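PDB 6DXU: glycosyl hydrolase family 2, TIM barrel domain protein from Parabacteroides merdae ATCC 43184, which probably hydrolyses beta-glucuronides as a glycoside hydrolase family 2 beta-glucuronidase of a human gut bacterium. Local coordinates for residues 122-127 / 161-166; 276-281 / 382-387; 325-330 / 359-364. All blocks are in the same frame, centred on the assembly; numbering follows the deposited sequence.

Contact 1 of 3, residues 122-127 / 161-166; sequences YVYTTH and KVPLSI
The carbonyl oxygen of Pro163 accepts from Tyr124 N at 3.0 Å through an almost straight N-H (170°), and has an ordered water 3.2 Å away. This water also sits 2.7 Å from both Tyr124 O and Ser165 OG, between the serine hydroxyl and the two backbones; its protons cannot serve every acceptor within reach. Further along, Tyr122 and Ser165 form an antiparallel hydrogen-bonded pair: Tyr122 N meets Ser165 O at 2.8 Å, and Ser165 N returns to Tyr122 O at 3.0 Å. Ser165 O also lies at the edge of the Tyr122 ring, in its plane.

The next pair, Val123 and Leu164, is non-hydrogen-bonded, and the apolar side chains take over. CG1 of Val123, anti to the backbone N (chi1 170°), comes within 3.8 Å of Val162 CG1, the two valines crossing at a slant, with Ala145 and Phe149 of helix 143-150 touching Val123 and Val162 respectively. Around Tyr124, Pro163 CG comes in at the ring edge, 3.9 Å from Tyr124 CD1, while the Phe149 ring also meets it and Trp48 of helix 48-51 touches the side chain.

Tyr124 occupies a corner of the type II' turn from Val123 to Thr126, with a positive phi of 50°. The arrangement is that of a tight beta hairpin whose first strand pairs with 162-169 in an antiparallel sheet of the family 2 sugar-binding domain, a jelly-roll-like beta sandwich.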
loop_
_atom_site.group_PDB
_atom_site.type_symbol
_atom_site.label_atom_id
_atom_site.label_comp_id
_atom_site.label_asym_id
_atom_site.label_seq_id
_atom_site.Cartn_x
_atom_site.Cartn_y
_atom_site.Cartn_z
ATOM N N TYR D 122 -18.145 -3.887 11.821
ATOM C CA TYR D 122 -18.650 -2.655 11.225
ATOM C C TYR D 122 -19.811 -2.101 12.035
ATOM O O TYR D 122 -20.717 -2.841 12.433
ATOM C CB TYR D 122 -19.133 -2.876 9.794
ATOM C CG TYR D 122 -18.053 -3.323 8.867
ATOM C CD1 TYR D 122 -17.697 -4.656 8.799
ATOM C CD2 TYR D 122 -17.370 -2.399 8.059
ATOM C CE1 TYR D 122 -16.694 -5.075 7.941
ATOM C CE2 TYR D 122 -16.373 -2.816 7.192
ATOM C CZ TYR D 122 -16.041 -4.162 7.149
ATOM O OH TYR D 122 -15.054 -4.609 6.304
ATOM N N VAL D 123 -19.778 -0.794 12.261
ATOM C CA VAL D 123 -20.909 -0.038 12.788
ATOM C C VAL D 123 -21.435 0.811 11.637
ATOM O O VAL D 123 -20.726 1.697 11.145
ATOM C CB VAL D 123 -20.490 0.830 13.986
ATOM C CG1 VAL D 123 -21.617 1.793 14.356
ATOM C CG2 VAL D 123 -20.083 -0.058 15.178
ATOM N N TYR D 124 -22.668 0.533 11.199
ATOM C CA TYR D 124 -23.172 1.043 9.924
ATOM C C TYR D 124 -22.130 0.736 8.846
ATOM O O TYR D 124 -21.768 -0.431 8.668
ATOM C CB TYR D 124 -23.503 2.541 10.020
ATOM C CG TYR D 124 -24.332 3.074 8.868
ATOM C CD1 TYR D 124 -25.474 2.407 8.422
ATOM C CD2 TYR D 124 -23.934 4.218 8.188
ATOM C CE1 TYR D 124 -26.219 2.905 7.338
ATOM C CE2 TYR D 124 -24.655 4.712 7.112
ATOM C CZ TYR D 124 -25.794 4.061 6.695
ATOM O OH TYR D 124 -26.495 4.578 5.618
ATOM N N THR D 125 -21.605 1.748 8.150
ATOM C CA THR D 125 -20.627 1.512 7.093
ATOM C C THR D 125 -19.185 1.697 7.553
ATOM O O THR D 125 -18.275 1.669 6.720
ATOM C CB THR D 125 -20.896 2.424 5.893
ATOM O OG1 THR D 125 -20.884 3.786 6.326
ATOM C CG2 THR D 125 -22.251 2.090 5.257
ATOM N N THR D 126 -18.954 1.916 8.842
ATOM C CA THR D 126 -17.623 2.242 9.343
ATOM C C THR D 126 -16.948 0.993 9.894
ATOM O O THR D 126 -17.492 0.318 10.774
ATOM C CB THR D 126 -17.705 3.343 10.403
ATOM O OG1 THR D 126 -18.166 4.551 9.781
ATOM C CG2 THR D 126 -16.343 3.603 11.042
ATOM N N HIS D 127 -15.776 0.689 9.371
ATOM C CA HIS D 127 -14.957 -0.391 9.905
ATOM C C HIS D 127 -14.343 0.053 11.235
ATOM O O HIS D 127 -13.586 1.030 11.278
ATOM C CB HIS D 127 -13.907 -0.758 8.858
ATOM C CG HIS D 127 -13.045 -1.930 9.219
ATOM N ND1 HIS D 127 -11.745 -1.790 9.651
ATOM C CD2 HIS D 127 -13.310 -3.255 9.253
ATOM C CE1 HIS D 127 -11.235 -2.981 9.904
ATOM N NE2 HIS D 127 -12.163 -3.890 9.670
ATOM N N LYS D 161 -32.162 1.896 16.485
ATOM C CA LYS D 161 -31.139 0.887 16.717
ATOM C C LYS D 161 -29.915 1.163 15.851
ATOM O O LYS D 161 -29.938 2.013 14.970
ATOM C CB LYS D 161 -31.682 -0.510 16.460
ATOM C CG LYS D 161 -32.811 -0.894 17.425
ATOM C CD LYS D 161 -33.298 -2.300 17.151
ATOM C CE LYS D 161 -34.419 -2.680 18.105
ATOM N NZ LYS D 161 -34.835 -4.097 17.912
ATOM N N VAL D 162 -28.828 0.453 16.140
ATOM C CA VAL D 162 -27.550 0.646 15.461
ATOM C C VAL D 162 -27.205 -0.644 14.724
ATOM O O VAL D 162 -27.102 -1.701 15.352
ATOM C CB VAL D 162 -26.430 1.014 16.447
ATOM C CG1 VAL D 162 -25.089 1.153 15.708
ATOM C CG2 VAL D 162 -26.794 2.293 17.213
ATOM N N PRO D 163 -27.006 -0.615 13.405
ATOM C CA PRO D 163 -26.674 -1.854 12.698
ATOM C C PRO D 163 -25.230 -2.235 12.985
ATOM O O PRO D 163 -24.301 -1.455 12.758
ATOM C CB PRO D 163 -26.889 -1.498 11.216
ATOM C CG PRO D 163 -26.738 -0.025 11.156
ATOM C CD PRO D 163 -27.115 0.540 12.497
ATOM N N LEU D 164 -25.057 -3.461 13.447
ATOM C CA LEU D 164 -23.763 -4.059 13.712
ATOM C C LEU D 164 -23.626 -5.209 12.733
ATOM O O LEU D 164 -24.491 -6.089 12.693
ATOM C CB LEU D 164 -23.687 -4.557 15.164
ATOM C CG LEU D 164 -22.453 -5.373 15.545
ATOM C CD1 LEU D 164 -21.192 -4.552 15.381
ATOM C CD2 LEU D 164 -22.568 -5.904 16.989
ATOM N N SER D 165 -22.564 -5.195 11.935
ATOM C CA SER D 165 -22.322 -6.241 10.955
ATOM C C SER D 165 -20.917 -6.751 11.201
ATOM O O SER D 165 -19.987 -5.956 11.372
ATOM C CB SER D 165 -22.459 -5.713 9.508
ATOM O OG SER D 165 -23.675 -4.981 9.366
ATOM N N ILE D 166 -20.760 -8.072 11.223
ATOM C CA ILE D 166 -19.491 -8.692 11.580
ATOM C C ILE D 166 -19.181 -9.734 10.520
ATOM O O ILE D 166 -20.023 -10.579 10.208
ATOM C CB ILE D 166 -19.542 -9.337 12.979
ATOM C CG1 ILE D 166 -19.792 -8.264 14.052
ATOM C CG2 ILE D 166 -18.240 -10.093 13.241
ATOM C CD1 ILE D 166 -20.133 -8.816 15.481
HETATM O O HOH W 1 -22.930 -2.517 10.026
#

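Contact 2 of 3, residues 276-281 / 382-387; sequences VLWDVD and GILVWE
The indole of Trp278 meets the other segment through the far rim of its six-membered ring. Ile383 N lies at the ring edge, near its plane, whereas Gly382 CA and Leu384 CD2 approach obliquely, 3.6 Å from Trp278 CZ2 and 3.6 Å from Trp278 CZ3 respectively. CG of Trp278 is placed opposite the backbone N (chi1 -174°), which carries the rim of the ring up to Gly382 and the start of strand 384-388. Its pyrrole N-H is used elsewhere: Trp278 NE1 donates to the carbonyl of Asp379, in the last turn of helix 372-381, while Pro283 and Leu285 pack against the side chain.

Gly382 is the first residue to leave that helix, and its positive phi (87°) turns the chain toward the strand. Because it carries no side chain, the 276-281 loop can settle directly on its backbone: Val280 CB lies 3.3 Å from Gly382 O, and the two alpha carbons, Val280 CA and Gly382 CA, are 3.9 Å apart. Val280 then extends CG1 to within 3.9 Å of Leu384 CG, the two side chains meeting at about a right angle. Leu384 is thereby shared, its CD2 branch serving the tryptophan and its CG and CD1 the valine; Leu325 of strand 323-331, two strands away in the barrel sheet, touches both Val280 and Leu384.

The loop's bend is fixed within the loop itself. Asp281 N binds Asp279 OD1 at 2.6 Å, an Asx turn in which the donor stands above the carboxylate plane, and Val282 N gives the same oxygen a second bond. With the indole N-H and Asp279 OD1 both bonded away from the facing segment, and no hydrogen bonds between the two segments, cohesion probably rests on close packing of indole, valine and leucine against a bare glycine.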
loop_
_atom_site.group_PDB
_atom_site.type_symbol
_atom_site.label_atom_id
_atom_site.label_comp_id
_atom_site.label_asym_id
_atom_site.label_seq_id
_atom_site.Cartn_x
_atom_site.Cartn_y
_atom_site.Cartn_z
ATOM N N VAL D 276 -4.965 -19.306 52.949
ATOM C CA VAL D 276 -5.617 -20.546 52.549
ATOM C C VAL D 276 -5.146 -20.944 51.157
ATOM O O VAL D 276 -5.202 -20.146 50.210
ATOM C CB VAL D 276 -7.141 -20.385 52.600
ATOM C CG1 VAL D 276 -7.802 -21.670 52.177
ATOM C CG2 VAL D 276 -7.574 -19.982 54.011
ATOM N N LEU D 277 -4.670 -22.177 51.022
ATOM C CA LEU D 277 -4.038 -22.598 49.784
ATOM C C LEU D 277 -5.063 -23.176 48.815
ATOM O O LEU D 277 -6.029 -23.826 49.220
ATOM C CB LEU D 277 -2.938 -23.625 50.051
ATOM C CG LEU D 277 -1.804 -23.189 50.987
ATOM C CD1 LEU D 277 -0.642 -24.177 50.923
ATOM C CD2 LEU D 277 -1.323 -21.788 50.620
ATOM N N TRP D 278 -4.839 -22.925 47.534
ATOM C CA TRP D 278 -5.600 -23.566 46.469
ATOM C C TRP D 278 -5.017 -24.949 46.213
ATOM O O TRP D 278 -3.799 -25.111 46.121
ATOM C CB TRP D 278 -5.538 -22.712 45.191
ATOM C CG TRP D 278 -6.401 -23.189 44.048
ATOM C CD1 TRP D 278 -7.668 -22.764 43.738
ATOM C CD2 TRP D 278 -6.059 -24.177 43.066
ATOM N NE1 TRP D 278 -8.127 -23.424 42.613
ATOM C CE2 TRP D 278 -7.163 -24.299 42.189
ATOM C CE3 TRP D 278 -4.927 -24.970 42.841
ATOM C CZ2 TRP D 278 -7.167 -25.184 41.105
ATOM C CZ3 TRP D 278 -4.931 -25.846 41.765
ATOM C CH2 TRP D 278 -6.042 -25.942 40.907
ATOM N N ASP D 279 -5.888 -25.944 46.098
ATOM C CA ASP D 279 -5.495 -27.332 45.919
ATOM C C ASP D 279 -6.485 -28.008 44.977
ATOM O O ASP D 279 -7.602 -27.529 44.794
ATOM C CB ASP D 279 -5.430 -28.040 47.284
ATOM C CG ASP D 279 -5.275 -29.530 47.162
ATOM O OD1 ASP D 279 -6.302 -30.221 47.348
ATOM O OD2 ASP D 279 -4.160 -30.011 46.858
ATOM N N VAL D 280 -6.060 -29.116 44.354
ATOM C CA VAL D 280 -6.965 -29.803 43.433
ATOM C C VAL D 280 -8.090 -30.509 44.177
ATOM O O VAL D 280 -9.161 -30.732 43.602
ATOM C CB VAL D 280 -6.210 -30.782 42.514
ATOM C CG1 VAL D 280 -5.302 -29.999 41.529
ATOM C CG2 VAL D 280 -5.413 -31.804 43.310
ATOM N N ASP D 281 -7.890 -30.861 45.448
ATOM C CA ASP D 281 -8.971 -31.487 46.199
ATOM C C ASP D 281 -9.841 -30.467 46.910
ATOM O O ASP D 281 -11.055 -30.678 47.043
ATOM C CB ASP D 281 -8.409 -32.479 47.222
ATOM C CG ASP D 281 -7.722 -33.660 46.564
ATOM O OD1 ASP D 281 -6.624 -34.040 47.022
ATOM O OD2 ASP D 281 -8.269 -34.195 45.579
ATOM N N GLY D 382 -10.787 -27.382 40.722
ATOM C CA GLY D 382 -9.505 -27.939 41.116
ATOM C C GLY D 382 -8.833 -28.759 40.031
ATOM O O GLY D 382 -8.485 -29.924 40.249
ATOM N N ILE D 383 -8.631 -28.163 38.857
ATOM C CA ILE D 383 -8.015 -28.840 37.719
ATOM C C ILE D 383 -6.856 -27.972 37.248
ATOM O O ILE D 383 -7.078 -26.847 36.789
ATOM C CB ILE D 383 -9.012 -29.076 36.574
ATOM C CG1 ILE D 383 -10.195 -29.916 37.064
ATOM C CG2 ILE D 383 -8.306 -29.729 35.366
ATOM C CD1 ILE D 383 -11.308 -30.066 36.006
ATOM N N LEU D 384 -5.627 -28.475 37.381
ATOM C CA LEU D 384 -4.457 -27.757 36.888
ATOM C C LEU D 384 -4.475 -27.703 35.357
ATOM O O LEU D 384 -5.074 -28.553 34.692
ATOM C CB LEU D 384 -3.174 -28.424 37.381
ATOM C CG LEU D 384 -2.988 -28.370 38.904
ATOM C CD1 LEU D 384 -2.012 -29.443 39.382
ATOM C CD2 LEU D 384 -2.530 -26.982 39.318
ATOM N N VAL D 385 -3.797 -26.699 34.789
ATOM C CA VAL D 385 -3.968 -26.369 33.376
ATOM C C VAL D 385 -2.631 -26.178 32.663
ATOM O O VAL D 385 -1.751 -25.449 33.140
ATOM C CB VAL D 385 -4.836 -25.105 33.209
ATOM C CG1 VAL D 385 -4.745 -24.542 31.785
ATOM C CG2 VAL D 385 -6.279 -25.421 33.557
ATOM N N TRP D 386 -2.520 -26.812 31.492
ATOM C CA TRP D 386 -1.569 -26.491 30.433
ATOM C C TRP D 386 -2.373 -25.871 29.295
ATOM O O TRP D 386 -3.345 -26.476 28.812
ATOM C CB TRP D 386 -0.840 -27.770 30.009
ATOM C CG TRP D 386 -0.040 -27.848 28.708
ATOM C CD1 TRP D 386 -0.223 -27.137 27.535
ATOM C CD2 TRP D 386 1.043 -28.759 28.448
ATOM N NE1 TRP D 386 0.693 -27.544 26.587
ATOM C CE2 TRP D 386 1.475 -28.536 27.117
ATOM C CE3 TRP D 386 1.688 -29.732 29.210
ATOM C CZ2 TRP D 386 2.520 -29.255 26.546
ATOM C CZ3 TRP D 386 2.733 -30.435 28.641
ATOM C CH2 TRP D 386 3.131 -30.205 27.325
ATOM N N GLU D 387 -2.020 -24.641 28.920
ATOM C CA GLU D 387 -2.710 -23.937 27.849
ATOM C C GLU D 387 -1.679 -23.440 26.847
ATOM O O GLU D 387 -0.684 -22.808 27.238
ATOM C CB GLU D 387 -3.555 -22.782 28.413
ATOM C CG GLU D 387 -4.596 -22.230 27.411
ATOM C CD GLU D 387 -5.472 -21.149 28.020
ATOM O OE1 GLU D 387 -4.983 -20.352 28.866
ATOM O OE2 GLU D 387 -6.657 -21.100 27.657
#

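Contact 3 of 3, residues 325-330 / 359-364; sequences LLLRGT and GVNFIR
Polar contacts centre on the amide of Asn361, which bonds to the 325-330 backbone as a peptide group would. Arg328 N donates to Asn361 OD1 at 2.7 Å, nearly straight at 170°, and Asn361 ND2 reaches Leu326 O at 3.2 Å, with that oxygen almost in the amide plane. A chi1 of 66° tucks the amide between its own N and carbonyl carbon, bringing it against the facing strand.

Backbone bonds carry the pairing onward. Arg328 O takes Asn361 N at 3.0 Å and, weakly, Phe362 N; Phe362 O accepts from Thr330 N, and Thr330 O from Arg364 N at 3.1 Å, as expected for parallel strands. Gly329 CA closes to 3.0 Å from Phe362 O in a CA-H...O contact.

Apolar packing occupies both sides of the sheet. On one, Leu327 lays CD1 over a face of the Phe362 ring, and the two CB atoms, Leu327 CB and Phe362 CB, stand 4.0 Å apart. On the other, Thr330 CG2 sits equally close to both branches of Val360, 3.9 Å from Val360 CG1 and from Val360 CG2, with Met355 of helix 345-357 nearby.

Both OD1 and ND2 of the buried Asn361 amide are thus engaged, which fixes its flip and extends the strand pairing of this beta-alpha-beta unit of the TIM barrel into the loop after the helix.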
loop_
_atom_site.group_PDB
_atom_site.type_symbol
_atom_site.label_atom_id
_atom_site.label_comp_id
_atom_site.label_asym_id
_atom_site.label_seq_id
_atom_site.Cartn_x
_atom_site.Cartn_y
_atom_site.Cartn_z
ATOM N N LEU D 325 2.213 -34.856 43.678
ATOM C CA LEU D 325 0.891 -35.000 43.079
ATOM C C LEU D 325 1.037 -35.602 41.690
ATOM O O LEU D 325 1.657 -34.997 40.812
ATOM C CB LEU D 325 0.158 -33.652 43.012
ATOM C CG LEU D 325 -1.212 -33.700 42.326
ATOM C CD1 LEU D 325 -2.241 -34.472 43.157
ATOM C CD2 LEU D 325 -1.699 -32.273 42.082
ATOM N N LEU D 326 0.512 -36.811 41.505
ATOM C CA LEU D 326 0.473 -37.406 40.177
ATOM C C LEU D 326 -0.594 -36.703 39.352
ATOM O O LEU D 326 -1.769 -36.705 39.730
ATOM C CB LEU D 326 0.181 -38.904 40.271
ATOM C CG LEU D 326 0.074 -39.647 38.933
ATOM C CD1 LEU D 326 1.391 -39.604 38.202
ATOM C CD2 LEU D 326 -0.347 -41.094 39.170
ATOM N N LEU D 327 -0.188 -36.080 38.246
ATOM C CA LEU D 327 -1.142 -35.398 37.378
ATOM C C LEU D 327 -1.980 -36.441 36.647
ATOM O O LEU D 327 -1.439 -37.325 35.974
ATOM C CB LEU D 327 -0.420 -34.481 36.384
ATOM C CG LEU D 327 0.364 -33.353 37.062
ATOM C CD1 LEU D 327 1.230 -32.612 36.050
ATOM C CD2 LEU D 327 -0.573 -32.378 37.773
ATOM N N ARG D 328 -3.292 -36.368 36.844
ATOM C CA ARG D 328 -4.273 -37.290 36.277
ATOM C C ARG D 328 -5.029 -36.500 35.223
ATOM O O ARG D 328 -6.042 -35.867 35.516
ATOM C CB ARG D 328 -5.200 -37.802 37.361
ATOM C CG ARG D 328 -4.525 -38.708 38.373
ATOM C CD ARG D 328 -5.407 -38.804 39.624
ATOM N NE ARG D 328 -5.538 -40.153 40.165
ATOM C CZ ARG D 328 -4.542 -40.952 40.542
ATOM N NH1 ARG D 328 -3.279 -40.559 40.451
ATOM N NH2 ARG D 328 -4.821 -42.166 41.018
ATOM N N GLY D 329 -4.537 -36.549 33.997
ATOM C CA GLY D 329 -4.929 -35.542 33.040
ATOM C C GLY D 329 -5.807 -35.990 31.892
ATOM O O GLY D 329 -5.926 -37.182 31.599
ATOM N N THR D 330 -6.423 -35.016 31.230
ATOM C CA THR D 330 -7.132 -35.256 29.989
ATOM C C THR D 330 -6.884 -34.046 29.089
ATOM O O THR D 330 -6.051 -33.183 29.393
ATOM C CB THR D 330 -8.618 -35.542 30.260
ATOM O OG1 THR D 330 -9.263 -35.957 29.048
ATOM C CG2 THR D 330 -9.322 -34.315 30.823
ATOM N N GLY D 359 -12.393 -37.855 38.274
ATOM C CA GLY D 359 -11.129 -37.820 38.985
ATOM C C GLY D 359 -10.033 -37.005 38.333
ATOM O O GLY D 359 -8.897 -37.027 38.825
ATOM N N VAL D 360 -10.333 -36.285 37.244
ATOM C CA VAL D 360 -9.312 -35.479 36.579
ATOM C C VAL D 360 -8.790 -34.410 37.529
ATOM O O VAL D 360 -9.565 -33.731 38.216
ATOM C CB VAL D 360 -9.906 -34.851 35.304
ATOM C CG1 VAL D 360 -8.957 -33.794 34.694
ATOM C CG2 VAL D 360 -10.246 -35.939 34.285
ATOM N N ASN D 361 -7.465 -34.228 37.558
ATOM C CA ASN D 361 -6.890 -33.077 38.256
ATOM C C ASN D 361 -5.986 -32.234 37.359
ATOM O O ASN D 361 -5.320 -31.311 37.858
ATOM C CB ASN D 361 -6.131 -33.499 39.530
ATOM C CG ASN D 361 -4.872 -34.331 39.245
ATOM O OD1 ASN D 361 -4.303 -34.288 38.154
ATOM N ND2 ASN D 361 -4.441 -35.105 40.242
ATOM N N PHE D 362 -5.937 -32.522 36.060
ATOM C CA PHE D 362 -5.040 -31.821 35.150
ATOM C C PHE D 362 -5.646 -31.855 33.758
ATOM O O PHE D 362 -6.211 -32.872 33.349
ATOM C CB PHE D 362 -3.647 -32.464 35.140
ATOM C CG PHE D 362 -2.715 -31.905 34.097
ATOM C CD1 PHE D 362 -2.346 -30.567 34.109
ATOM C CD2 PHE D 362 -2.198 -32.730 33.114
ATOM C CE1 PHE D 362 -1.481 -30.064 33.129
ATOM C CE2 PHE D 362 -1.350 -32.250 32.142
ATOM C CZ PHE D 362 -0.985 -30.907 32.146
ATOM N N ILE D 363 -5.526 -30.754 33.019
ATOM C CA ILE D 363 -6.026 -30.734 31.652
ATOM C C ILE D 363 -5.085 -29.902 30.793
ATOM O O ILE D 363 -4.595 -28.847 31.214
ATOM C CB ILE D 363 -7.483 -30.212 31.576
ATOM C CG1 ILE D 363 -8.063 -30.416 30.165
ATOM C CG2 ILE D 363 -7.576 -28.743 32.015
ATOM C CD1 ILE D 363 -9.568 -30.147 30.066
ATOM N N ARG D 364 -4.820 -30.397 29.598
ATOM C CA ARG D 364 -4.204 -29.609 28.538
ATOM C C ARG D 364 -5.322 -29.206 27.588
ATOM O O ARG D 364 -6.040 -30.070 27.076
ATOM C CB ARG D 364 -3.114 -30.417 27.839
ATOM C CG ARG D 364 -2.504 -29.768 26.575
ATOM C CD ARG D 364 -1.318 -30.587 26.094
ATOM N NE ARG D 364 -0.846 -30.173 24.773
ATOM C CZ ARG D 364 -0.818 -30.945 23.692
ATOM N NH1 ARG D 364 -1.254 -32.201 23.736
ATOM N NH2 ARG D 364 -0.349 -30.450 22.552
#

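Contacts 2 and 3 reach the same barrel sheet, their centres about 10 Å apart. Strand 384-388 runs beside strand 362-364, and probable hydrogen bonds join Leu384 N to Asn361 O (2.9 Å) and Leu384 O to Ile363 N (2.8 Å). Contact 2 thus settles the 276-281 loop on the barrel whose strand pairing contact 3 builds. Contact 1 lies in the sugar-binding domain, its nearest atoms about 22 Å from contact 2 and about 27 Å from contact 3. None of the three supplies residues to the bicine pockets or the sodium sites; Arg364, salt-bridged to Glu514 and Glu388, lies at the barrel end where TIM-barrel enzymes carry their active sites.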